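Local coordinates for protein response regulator FixJ (PDB 5XSO) that induces, once activated by the oxygen-sensing partner FixL, expression of the nitrogen-fixation regulatory genes nifA and fixK, at residues A[42-45]-A[49-52]; A[57-62]-A[131-136]; A[64-69]-A[98-103]; A[75-80]-A[87-92]. All coordinates share one frame; numbering follows the deposited sequence. Where two conformers were deposited one is given.

How the contacts relate
All four contacts lie around the five-stranded parallel sheet of the receiver domain (strand order 2-1-3-4-5), joining its strands and the loops at their ends to the surrounding helices. Contact 1 comes first along the chain, at strand 40-44, one of the two outermost strands. Contact 2 then ties the loop leading into strand 61-65 to helix 119-138, and between its two segments the chain makes contact 3, which in turn encloses contact 4. Contacts 3 and 4 are closest, with centres about 9 Å apart; the centres of contacts 2 and 3 are about 21 Å apart, near opposite ends of strand 61-65. Phe50 of contact 1 touches Leu76 and Met80 of contact 4, so the packing runs from the sheet edge inward.

Contact 1: residues A[42-45]-A[49-52]; sequences TLFD and AFLD
Strand 40-44 ends at Phe44 and the chain turns directly into helix 47-53, bringing the CA atoms of Phe44 and Phe50 to 6.1 Å from each other. This is one strand-to-helix return of the CheY-like receiver fold, at an outermost strand of its parallel sheet. No hydrogen bond joins the two segments; an edge-to-face aromatic pair carries the contact. The Phe50 ring turns its edge to one face of the Phe44 ring, with planes at 83° and centroids 5.3 Å apart. Its leading atom, CD1, lies toward the rim of that face and comes within 3.6 Å of Phe44 CE2. The first torsion of Phe44 sets CG beside its backbone N and anti to the carbonyl carbon (chi1 -58°), which lays the ring against the start of the helix. The same ring therefore also receives a CH-pi contact from the backbone: Phe50 CA stands over the face, 4.0 Å from the Phe44 centroid. Ala49 closes the side nearer the turn, its CB 4.1 Å from Phe44 CD1. With a serine in place of Phe44, the edge of Phe50 would probably lose the aromatic face it packs on, and Ala49 would be left beside a gap. Tyr18 touches Phe44 from the neighbouring strand, and Phe50 continues inward to Ile20 and to Leu76 and Met80 of helix 73-82. The Ala49 carbonyl oxygen comes obliquely to the same Phe44 ring, Ala49 O lying 3.8 Å from Phe44 CE1.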
loop_
_atom_site.group_PDB
_atom_site.type_symbol
_atom_site.label_atom_id
_atom_site.label_comp_id
_atom_site.label_asym_id
_atom_site.label_seq_id
_atom_site.Cartn_x
_atom_site.Cartn_y
_atom_site.Cartn_z
ATOM N N THR A 42 -2.559 19.242 3.299
ATOM C CA THR A 42 -2.603 19.662 1.895
ATOM C C THR A 42 -4.000 19.348 1.383
ATOM O O THR A 42 -4.527 18.275 1.673
ATOM C CB THR A 42 -1.565 18.927 1.036
ATOM O OG1 THR A 42 -0.249 19.176 1.542
ATOM C CG2 THR A 42 -1.621 19.416 -0.432
ATOM N N LEU A 43 -4.628 20.270 0.656
ATOM C CA LEU A 43 -6.050 20.092 0.348
ATOM C C LEU A 43 -6.248 20.009 -1.154
ATOM O O LEU A 43 -5.532 20.668 -1.915
ATOM C CB LEU A 43 -6.884 21.253 0.914
ATOM C CG LEU A 43 -6.762 21.224 2.446
ATOM C CD1 LEU A 43 -5.702 22.213 2.895
ATOM C CD2 LEU A 43 -8.100 21.413 3.214
ATOM N N PHE A 44 -7.235 19.226 -1.571
ATOM C CA PHE A 44 -7.577 19.119 -2.982
ATOM C C PHE A 44 -9.085 19.286 -3.138
ATOM O O PHE A 44 -9.863 18.713 -2.356
ATOM C CB PHE A 44 -7.117 17.761 -3.538
ATOM C CG PHE A 44 -5.652 17.520 -3.385
ATOM C CD1 PHE A 44 -4.782 17.872 -4.400
ATOM C CD2 PHE A 44 -5.145 16.958 -2.217
ATOM C CE1 PHE A 44 -3.414 17.645 -4.274
ATOM C CE2 PHE A 44 -3.796 16.728 -2.081
ATOM C CZ PHE A 44 -2.924 17.070 -3.104
ATOM N N ASP A 45 -9.506 20.085 -4.114
ATOM C CA ASP A 45 -10.936 20.199 -4.358
ATOM C C ASP A 45 -11.350 19.401 -5.583
ATOM O O ASP A 45 -12.544 19.311 -5.890
ATOM C CB ASP A 45 -11.325 21.677 -4.497
ATOM C CG ASP A 45 -10.531 22.399 -5.578
ATOM O OD1 ASP A 45 -10.240 21.791 -6.627
ATOM O OD2 ASP A 45 -10.213 23.591 -5.384
ATOM N N ALA A 49 -6.715 16.402 -9.549
ATOM C CA ALA A 49 -5.617 17.129 -8.931
ATOM C C ALA A 49 -4.860 16.266 -7.926
ATOM O O ALA A 49 -3.626 16.301 -7.872
ATOM C CB ALA A 49 -6.164 18.387 -8.260
ATOM N N PHE A 50 -5.577 15.510 -7.101
ATOM C CA PHE A 50 -4.899 14.636 -6.143
ATOM C C PHE A 50 -4.087 13.568 -6.871
ATOM O O PHE A 50 -2.922 13.312 -6.542
ATOM C CB PHE A 50 -5.915 13.983 -5.192
ATOM C CG PHE A 50 -5.304 12.957 -4.291
ATOM C CD1 PHE A 50 -4.532 13.343 -3.201
ATOM C CD2 PHE A 50 -5.461 11.581 -4.560
ATOM C CE1 PHE A 50 -3.941 12.414 -2.364
ATOM C CE2 PHE A 50 -4.842 10.638 -3.742
ATOM C CZ PHE A 50 -4.084 11.052 -2.637
ATOM N N LEU A 51 -4.695 12.918 -7.862
ATOM C CA LEU A 51 -3.984 11.854 -8.557
ATOM C C LEU A 51 -2.793 12.397 -9.336
ATOM O O LEU A 51 -1.758 11.723 -9.438
ATOM C CB LEU A 51 -4.932 11.095 -9.476
ATOM C CG LEU A 51 -6.119 10.438 -8.800
ATOM C CD1 LEU A 51 -7.218 10.290 -9.821
ATOM C CD2 LEU A 51 -5.758 9.087 -8.182
ATOM N N ASP A 52 -2.917 13.611 -9.891
ATOM C CA ASP A 52 -1.787 14.253 -10.554
ATOM C C ASP A 52 -0.642 14.477 -9.579
ATOM O O ASP A 52 0.526 14.276 -9.925
ATOM C CB ASP A 52 -2.208 15.592 -11.159
ATOM C CG ASP A 52 -3.107 15.442 -12.370
ATOM O OD1 ASP A 52 -3.581 14.316 -12.662
ATOM O OD2 ASP A 52 -3.347 16.478 -13.022
#

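Contact 2: residues A[57-62]-A[131-136]; sequences LSFGCV and RQAEPA
Phe59 meets the last turns of helix 119-138 through the far end of its ring, giving up more surface than Glu134 or Ala133, the two residues it touches. Its CG is anti to the backbone N (chi1 178°), which carries the ring from the loop ahead of strand 61-65 across to the helix. Ala133 CB lies in the plane of the ring, at its edge, 3.9 Å from Phe59 CZ. The same CZ also approaches the helix backbone, lying 3.8 Å from Glu134 N. Glu134 adds its carboxylate: its chain bends at chi2 and crosses the ring obliquely, which puts OE2 3.9 Å from Phe59 CD2, with ring and carboxylate planes 37° apart. No hydrogen bond crosses here, and the contact is small and lies near the surface. With an alanine here, the side of the helix at Ala133 and Glu134 would probably lose its apolar cover, and the Glu134 chain would be set free to turn. Just beyond, the helix is kinked at Pro135, whose N has no hydrogen to offer to the preceding turn. Phe59 also touches Ile130 and Ala137 of the same helix and Pro88, which leads into strand 89-93. The contact thus joins the end of helix 119-138 to the loop that leads into strand 61-65, just before the chain passes, through helix 140-152, toward the helix-turn-helix region.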
loop_
_atom_site.group_PDB
_atom_site.type_symbol
_atom_site.label_atom_id
_atom_site.label_comp_id
_atom_site.label_asym_id
_atom_site.label_seq_id
_atom_site.Cartn_x
_atom_site.Cartn_y
_atom_site.Cartn_z
ATOM N N LEU A 57 3.917 13.045 -3.705
ATOM C CA LEU A 57 3.568 13.324 -2.316
ATOM C C LEU A 57 4.299 12.415 -1.346
ATOM O O LEU A 57 4.408 11.207 -1.566
ATOM C CB LEU A 57 2.059 13.174 -2.057
ATOM C CG LEU A 57 1.152 14.137 -2.816
ATOM C CD1 LEU A 57 -0.326 13.654 -2.770
ATOM C CD2 LEU A 57 1.397 15.576 -2.267
ATOM N N SER A 58 4.700 12.984 -0.218
ATOM C CA SER A 58 5.293 12.206 0.857
ATOM C C SER A 58 4.205 11.586 1.736
ATOM O O SER A 58 3.028 11.989 1.707
ATOM C CB SER A 58 6.202 13.078 1.703
ATOM O OG SER A 58 5.479 14.195 2.174
ATOM N N PHE A 59 4.622 10.626 2.567
ATOM C CA PHE A 59 3.676 9.797 3.305
ATOM C C PHE A 59 2.710 10.637 4.135
ATOM O O PHE A 59 3.100 11.612 4.779
ATOM C CB PHE A 59 4.411 8.835 4.229
ATOM C CG PHE A 59 3.494 7.999 5.057
ATOM C CD1 PHE A 59 2.796 6.951 4.500
ATOM C CD2 PHE A 59 3.304 8.287 6.406
ATOM C CE1 PHE A 59 1.928 6.165 5.286
ATOM C CE2 PHE A 59 2.465 7.545 7.187
ATOM C CZ PHE A 59 1.752 6.459 6.641
ATOM N N GLY A 60 1.440 10.262 4.101
ATOM C CA GLY A 60 0.461 10.893 4.965
ATOM C C GLY A 60 -0.852 10.151 4.870
ATOM O O GLY A 60 -0.983 9.145 4.168
ATOM N N CYS A 61 -1.831 10.655 5.588
ATOM C CA CYS A 61 -3.138 10.015 5.665
ATOM C C CYS A 61 -4.099 10.768 4.748
ATOM O O CYS A 61 -4.168 12.003 4.799
ATOM C CB CYS A 61 -3.664 10.018 7.105
ATOM S SG CYS A 61 -5.260 9.195 7.349
ATOM N N VAL A 62 -4.852 10.035 3.940
ATOM C CA VAL A 62 -5.865 10.644 3.077
ATOM C C VAL A 62 -7.206 10.665 3.805
ATOM O O VAL A 62 -7.629 9.653 4.392
ATOM C CB VAL A 62 -5.964 9.892 1.738
ATOM C CG1 VAL A 62 -7.060 10.501 0.866
ATOM C CG2 VAL A 62 -4.614 9.862 1.026
ATOM N N ARG A 131 -0.268 5.339 12.556
ATOM C CA ARG A 131 0.547 4.420 13.340
ATOM C C ARG A 131 0.601 3.036 12.694
ATOM O O ARG A 131 1.668 2.412 12.636
ATOM C CB ARG A 131 0.001 4.354 14.768
ATOM C CG ARG A 131 0.736 3.407 15.706
ATOM C CD ARG A 131 0.156 3.471 17.126
ATOM N NE ARG A 131 0.007 4.841 17.615
ATOM C CZ ARG A 131 -1.153 5.399 17.957
ATOM N NH1 ARG A 131 -1.185 6.655 18.393
ATOM N NH2 ARG A 131 -2.283 4.706 17.868
ATOM N N GLN A 132 -0.537 2.545 12.180
ATOM C CA GLN A 132 -0.569 1.216 11.575
ATOM C C GLN A 132 0.068 1.193 10.185
ATOM O O GLN A 132 0.651 0.178 9.793
ATOM C CB GLN A 132 -2.006 0.689 11.487
ATOM C CG GLN A 132 -2.854 0.913 12.729
ATOM C CD GLN A 132 -2.990 -0.303 13.625
ATOM O OE1 GLN A 132 -2.007 -0.760 14.213
ATOM N NE2 GLN A 132 -4.221 -0.812 13.765
ATOM N N ALA A 133 -0.079 2.270 9.402
ATOM C CA ALA A 133 0.430 2.307 8.029
ATOM C C ALA A 133 1.899 2.718 7.931
ATOM O O ALA A 133 2.558 2.396 6.930
ATOM C CB ALA A 133 -0.414 3.277 7.183
ATOM N N GLU A 134 2.418 3.441 8.923
ATOM C CA GLU A 134 3.770 3.969 8.792
ATOM C C GLU A 134 4.808 2.880 8.572
ATOM O O GLU A 134 5.648 3.055 7.674
ATOM C CB GLU A 134 4.125 4.834 10.010
ATOM C CG GLU A 134 5.286 5.790 9.762
ATOM C CD GLU A 134 5.062 7.173 10.333
ATOM O OE1 GLU A 134 4.513 7.286 11.457
ATOM O OE2 GLU A 134 5.444 8.152 9.654
ATOM N N PRO A 135 4.814 1.760 9.312
ATOM C CA PRO A 135 5.839 0.733 9.063
ATOM C C PRO A 135 5.955 0.300 7.605
ATOM O O PRO A 135 7.082 0.232 7.083
ATOM C CB PRO A 135 5.397 -0.407 9.989
ATOM C CG PRO A 135 4.792 0.278 11.119
ATOM C CD PRO A 135 4.062 1.469 10.550
ATOM N N ALA A 136 4.835 0.048 6.909
ATOM C CA ALA A 136 4.955 -0.358 5.504
ATOM C C ALA A 136 5.447 0.797 4.630
ATOM O O ALA A 136 6.241 0.594 3.699
ATOM C CB ALA A 136 3.624 -0.896 4.990
#

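Contact 3: residues A[64-69]-A[98-103]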
loop_
_atom_site.group_PDB
_atom_site.type_symbol
_atom_site.label_atom_id
_atom_site.label_comp_id
_atom_site.label_asym_id
_atom_site.label_seq_id
_atom_site.Cartn_x
_atom_site.Cartn_y
_atom_site.Cartn_z
ATOM N N SER A 64 -11.015 11.636 2.653
ATOM C CA SER A 64 -11.693 11.976 1.412
ATOM C C SER A 64 -13.199 11.804 1.555
ATOM O O SER A 64 -13.676 10.872 2.227
ATOM C CB SER A 64 -11.192 11.094 0.261
ATOM O OG SER A 64 -11.905 11.302 -0.961
ATOM N N ASP A 65 -13.936 12.754 0.989
ATOM C CA ASP A 65 -15.371 12.569 0.759
ATOM C C ASP A 65 -15.658 11.350 -0.109
ATOM O O ASP A 65 -14.975 11.091 -1.105
ATOM C CB ASP A 65 -15.960 13.831 0.116
ATOM C CG ASP A 65 -17.495 13.796 0.073
ATOM O OD1 ASP A 65 -18.029 13.422 -0.992
ATOM O OD2 ASP A 65 -18.126 14.124 1.072
ATOM N N VAL A 66 -16.724 10.618 0.260
ATOM C CA VAL A 66 -17.053 9.342 -0.341
ATOM C C VAL A 66 -17.529 9.529 -1.765
ATOM O O VAL A 66 -17.415 8.606 -2.586
ATOM C CB VAL A 66 -18.134 8.602 0.476
ATOM C CG1 VAL A 66 -19.428 9.442 0.566
ATOM C CG2 VAL A 66 -18.417 7.272 -0.119
ATOM N N ARG A 67 -18.128 10.681 -2.069
ATOM C CA ARG A 67 -18.683 10.915 -3.400
ATOM C C ARG A 67 -18.059 12.125 -4.095
ATOM O O ARG A 67 -18.745 12.926 -4.721
ATOM C CB ARG A 67 -20.204 11.021 -3.319
ATOM C CG ARG A 67 -20.772 9.622 -3.328
ATOM C CD ARG A 67 -22.245 9.557 -3.207
ATOM N NE ARG A 67 -22.884 10.087 -4.387
ATOM C CZ ARG A 67 -24.173 9.948 -4.645
ATOM N NH1 ARG A 67 -24.947 9.274 -3.794
ATOM N NH2 ARG A 67 -24.686 10.474 -5.752
ATOM N N MET A 68 -16.739 12.254 -4.006
ATOM C CA MET A 68 -15.992 13.215 -4.812
ATOM C C MET A 68 -16.349 13.048 -6.285
ATOM O O MET A 68 -16.215 11.935 -6.822
ATOM C CB MET A 68 -14.497 12.998 -4.625
ATOM C CG MET A 68 -13.955 13.762 -3.484
ATOM S SD MET A 68 -14.114 15.523 -3.789
ATOM C CE MET A 68 -12.748 15.935 -4.877
ATOM N N PRO A 69 -16.843 14.092 -6.953
ATOM C CA PRO A 69 -17.099 13.991 -8.406
ATOM C C PRO A 69 -15.839 13.578 -9.162
ATOM O O PRO A 69 -14.811 14.251 -9.108
ATOM C CB PRO A 69 -17.560 15.404 -8.787
ATOM C CG PRO A 69 -17.175 16.295 -7.608
ATOM C CD PRO A 69 -17.210 15.412 -6.404
ATOM N N VAL A 98 -23.198 5.447 3.333
ATOM C CA VAL A 98 -22.456 4.476 4.131
ATOM C C VAL A 98 -22.173 3.204 3.319
ATOM O O VAL A 98 -21.070 2.637 3.410
ATOM C CB VAL A 98 -23.215 4.229 5.448
ATOM C CG1 VAL A 98 -22.760 3.014 6.150
ATOM C CG2 VAL A 98 -22.915 5.475 6.345
ATOM N N PRO A 99 -23.116 2.714 2.518
ATOM C CA PRO A 99 -22.802 1.494 1.743
ATOM C C PRO A 99 -21.682 1.688 0.742
ATOM O O PRO A 99 -20.952 0.733 0.457
ATOM C CB PRO A 99 -24.124 1.161 1.046
ATOM C CG PRO A 99 -25.222 1.769 1.990
ATOM C CD PRO A 99 -24.546 3.082 2.419
ATOM N N LEU A 100 -21.562 2.879 0.160
ATOM C CA LEU A 100 -20.422 3.164 -0.713
ATOM C C LEU A 100 -19.127 3.183 0.087
ATOM O O LEU A 100 -18.102 2.615 -0.334
ATOM C CB LEU A 100 -20.670 4.496 -1.403
ATOM C CG LEU A 100 -19.733 4.988 -2.504
ATOM C CD1 LEU A 100 -19.445 3.883 -3.498
ATOM C CD2 LEU A 100 -20.432 6.160 -3.175
ATOM N N ALA A 101 -19.156 3.833 1.261
ATOM C CA ALA A 101 -18.041 3.746 2.186
ATOM C C ALA A 101 -17.685 2.304 2.504
ATOM O O ALA A 101 -16.499 1.969 2.663
ATOM C CB ALA A 101 -18.380 4.494 3.478
ATOM N N VAL A 102 -18.704 1.437 2.634
ATOM C CA VAL A 102 -18.422 0.036 2.901
ATOM C C VAL A 102 -17.613 -0.570 1.749
ATOM O O VAL A 102 -16.647 -1.309 1.965
ATOM C CB VAL A 102 -19.737 -0.738 3.130
ATOM C CG1 VAL A 102 -19.435 -2.199 3.191
ATOM C CG2 VAL A 102 -20.388 -0.302 4.457
ATOM N N GLU A 103 -18.004 -0.276 0.514
ATOM C CA GLU A 103 -17.263 -0.817 -0.626
ATOM C C GLU A 103 -15.812 -0.345 -0.591
ATOM O O GLU A 103 -14.882 -1.117 -0.866
ATOM C CB GLU A 103 -17.922 -0.374 -1.931
ATOM C CG GLU A 103 -19.015 -1.236 -2.468
ATOM C CD GLU A 103 -18.562 -2.674 -2.719
ATOM O OE1 GLU A 103 -17.752 -2.906 -3.646
ATOM O OE2 GLU A 103 -19.030 -3.562 -1.979
#
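Val66 meets Leu100 while holding a rotamer uncommon for valine: CG1 lies between the backbone N and the carbonyl carbon, the crowded position (chi1 60°), leaving CG2 anti to the N and turned to the helix. The contact joins the loop after strand 61-65 of the CheY-like receiver fold to the first turns of helix 98-106. Val66 CG2 is its central atom, set 3.6 Å from Leu100 CG and 3.8 Å from Ala101 N. Leu100 CD2 then reaches past the valine to the aliphatic start of Arg67, 3.5 Å from Arg67 CG, where the two side chains cross at about a right angle. Arg67 is apolar only along this stem; its guanidinium turns to Asp97, with which NH1 forms a salt bridge just ahead of the helix. Ile91 and Thr93 of strand 89-93 pack on Val66 as well, while Ile74 of helix 73-82 is touched by Leu100. The loop borders the active site: Asp65 and Arg67 probably help bind the magnesium ion together with Asp21 and Asp22, and Asp65 stands where receiver domains carry their phosphate-accepting aspartate. An Asx turn fixes the chain there. Arg67 N donates to Asp65 OD1 over 2.9 Å, the N-H...O angle being 145° and the donor lying above the carboxylate plane, 50° out of it.

Contact 4: residues A[75-80]-A[87-92]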
loop_
_atom_site.group_PDB
_atom_site.type_symbol
_atom_site.label_atom_id
_atom_site.label_comp_id
_atom_site.label_asym_id
_atom_site.label_seq_id
_atom_site.Cartn_x
_atom_site.Cartn_y
_atom_site.Cartn_z
ATOM N N GLU A 75 -13.588 4.572 -6.607
ATOM C CA GLU A 75 -12.628 4.876 -7.665
ATOM C C GLU A 75 -11.299 5.318 -7.068
ATOM O O GLU A 75 -10.225 4.879 -7.518
ATOM C CB GLU A 75 -13.197 5.949 -8.599
ATOM C CG GLU A 75 -12.376 6.204 -9.904
ATOM C CD GLU A 75 -12.168 4.952 -10.787
ATOM O OE1 GLU A 75 -13.022 4.679 -11.670
ATOM O OE2 GLU A 75 -11.137 4.256 -10.614
ATOM N N LEU A 76 -11.361 6.176 -6.041
ATOM C CA LEU A 76 -10.162 6.591 -5.327
ATOM C C LEU A 76 -9.370 5.380 -4.855
ATOM O O LEU A 76 -8.172 5.249 -5.142
ATOM C CB LEU A 76 -10.559 7.463 -4.143
ATOM C CG LEU A 76 -9.373 7.908 -3.293
ATOM C CD1 LEU A 76 -8.476 8.761 -4.135
ATOM C CD2 LEU A 76 -9.851 8.640 -2.022
ATOM N N LEU A 77 -10.045 4.456 -4.168
ATOM C CA LEU A 77 -9.360 3.264 -3.673
ATOM C C LEU A 77 -8.799 2.423 -4.822
ATOM O O LEU A 77 -7.660 1.941 -4.750
ATOM C CB LEU A 77 -10.312 2.443 -2.805
ATOM C CG LEU A 77 -10.174 2.602 -1.292
ATOM C CD1 LEU A 77 -8.809 2.066 -0.871
ATOM C CD2 LEU A 77 -10.340 4.053 -0.869
ATOM N N LYS A 78 -9.565 2.247 -5.902
ATOM C CA LYS A 78 -9.036 1.480 -7.036
ATOM C C LYS A 78 -7.766 2.116 -7.591
ATOM O O LYS A 78 -6.778 1.414 -7.839
ATOM C CB LYS A 78 -10.104 1.324 -8.121
ATOM C CG LYS A 78 -11.127 0.271 -7.734
ATOM C CD LYS A 78 -12.056 -0.136 -8.861
ATOM C CE LYS A 78 -13.159 -1.067 -8.349
ATOM N NZ LYS A 78 -14.320 -1.189 -9.286
ATOM N N ARG A 79 -7.752 3.440 -7.762
ATOM C CA ARG A 79 -6.538 4.104 -8.249
ATOM C C ARG A 79 -5.391 4.009 -7.240
ATOM O O ARG A 79 -4.235 3.808 -7.631
ATOM C CB ARG A 79 -6.812 5.579 -8.580
ATOM C CG ARG A 79 -7.944 5.843 -9.572
ATOM C CD ARG A 79 -7.528 5.670 -11.027
ATOM N NE ARG A 79 -7.696 6.912 -11.793
ATOM C CZ ARG A 79 -8.865 7.370 -12.252
ATOM N NH1 ARG A 79 -9.990 6.701 -12.018
ATOM N NH2 ARG A 79 -8.915 8.506 -12.944
ATOM N N MET A 80 -5.673 4.186 -5.945
ATOM C CA MET A 80 -4.591 4.205 -4.964
ATOM C C MET A 80 -3.851 2.886 -4.923
ATOM O O MET A 80 -2.622 2.867 -4.804
ATOM C CB MET A 80 -5.132 4.583 -3.580
ATOM C CG MET A 80 -5.556 6.000 -3.619
ATOM S SD MET A 80 -4.039 7.018 -3.519
ATOM C CE MET A 80 -3.607 6.897 -1.755
ATOM N N PHE A 87 -0.394 4.964 1.566
ATOM C CA PHE A 87 -1.119 5.950 2.398
ATOM C C PHE A 87 -2.403 5.335 2.944
ATOM O O PHE A 87 -3.208 4.818 2.169
ATOM C CB PHE A 87 -1.513 7.168 1.579
ATOM C CG PHE A 87 -0.378 7.982 1.034
ATOM C CD1 PHE A 87 -0.668 9.169 0.363
ATOM C CD2 PHE A 87 0.955 7.594 1.155
ATOM C CE1 PHE A 87 0.372 9.958 -0.191
ATOM C CE2 PHE A 87 1.975 8.375 0.624
ATOM C CZ PHE A 87 1.685 9.555 -0.049
ATOM N N PRO A 88 -2.676 5.423 4.242
ATOM C CA PRO A 88 -4.000 5.007 4.719
ATOM C C PRO A 88 -5.066 5.998 4.255
ATOM O O PRO A 88 -4.816 7.212 4.128
ATOM C CB PRO A 88 -3.854 5.028 6.252
ATOM C CG PRO A 88 -2.786 6.069 6.524
ATOM C CD PRO A 88 -1.842 6.010 5.314
ATOM N N ILE A 89 -6.274 5.485 4.022
ATOM C CA ILE A 89 -7.376 6.327 3.567
ATOM C C ILE A 89 -8.574 6.225 4.523
ATOM O O ILE A 89 -9.063 5.120 4.812
ATOM C CB ILE A 89 -7.812 5.960 2.136
ATOM C CG1 ILE A 89 -6.619 6.070 1.174
ATOM C CG2 ILE A 89 -8.975 6.900 1.725
ATOM C CD1 ILE A 89 -6.799 5.258 -0.128
ATOM N N LEU A 90 -9.070 7.381 4.978
ATOM C CA LEU A 90 -10.324 7.469 5.721
ATOM C C LEU A 90 -11.389 8.134 4.841
ATOM O O LEU A 90 -11.096 9.104 4.120
ATOM C CB LEU A 90 -10.149 8.320 7.002
ATOM C CG LEU A 90 -8.962 7.916 7.874
ATOM C CD1 LEU A 90 -8.888 8.863 9.086
ATOM C CD2 LEU A 90 -9.175 6.425 8.345
ATOM N N ILE A 91 -12.618 7.630 4.914
ATOM C CA ILE A 91 -13.719 8.067 4.063
ATOM C C ILE A 91 -14.743 8.787 4.921
ATOM O O ILE A 91 -15.210 8.228 5.925
ATOM C CB ILE A 91 -14.374 6.863 3.351
ATOM C CG1 ILE A 91 -13.346 6.128 2.470
ATOM C CG2 ILE A 91 -15.618 7.312 2.602
ATOM C CD1 ILE A 91 -12.832 6.964 1.346
ATOM N N MET A 92 -15.087 10.037 4.539
ATOM C CA MET A 92 -16.149 10.822 5.158
ATOM C C MET A 92 -17.429 10.638 4.346
ATOM O O MET A 92 -17.387 10.648 3.120
ATOM C CB MET A 92 -15.806 12.324 5.219
ATOM C CG MET A 92 -14.489 12.575 5.875
ATOM S SD MET A 92 -14.251 14.379 5.884
ATOM C CE MET A 92 -13.694 14.567 4.201
#
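Met80 and Ile89 pack together where helix 73-82 lies against strand 89-93, inside the beta-alpha-beta unit that starts with strand 61-65. The helix and strand segments run almost antiparallel, at 169°, with axes 10.8 Å apart at closest approach. Met80 can be followed outward. Its CB lies 3.9 Å from Ile89 CD1, and CG comes slightly closer to that methyl, at 3.8 Å. The bend at chi2 (-77°) places SD 3.7 Å from Phe50 CE2 of helix 47-53; a second bend, at chi3, brings Met80 CE to Phe87 CB, at 3.9 Å, and again to Ile89. Ile89 CD1 is thus shared, since Leu77 approaches it tip to tip, with Leu77 CD2 at 3.8 Å. Leu76 CD2 closes on the other branch, 4.2 Å from Ile89 CG2, and Leu77 extends loosely to Ile91. Away from the strand, Glu75 and Arg79 form a salt bridge along the helix. Across the interface itself every side-chain contact is between apolar groups, without a hydrogen bond, so burial and the close fit of Met80 and the leucines round Ile89 hold this helix to the sheet.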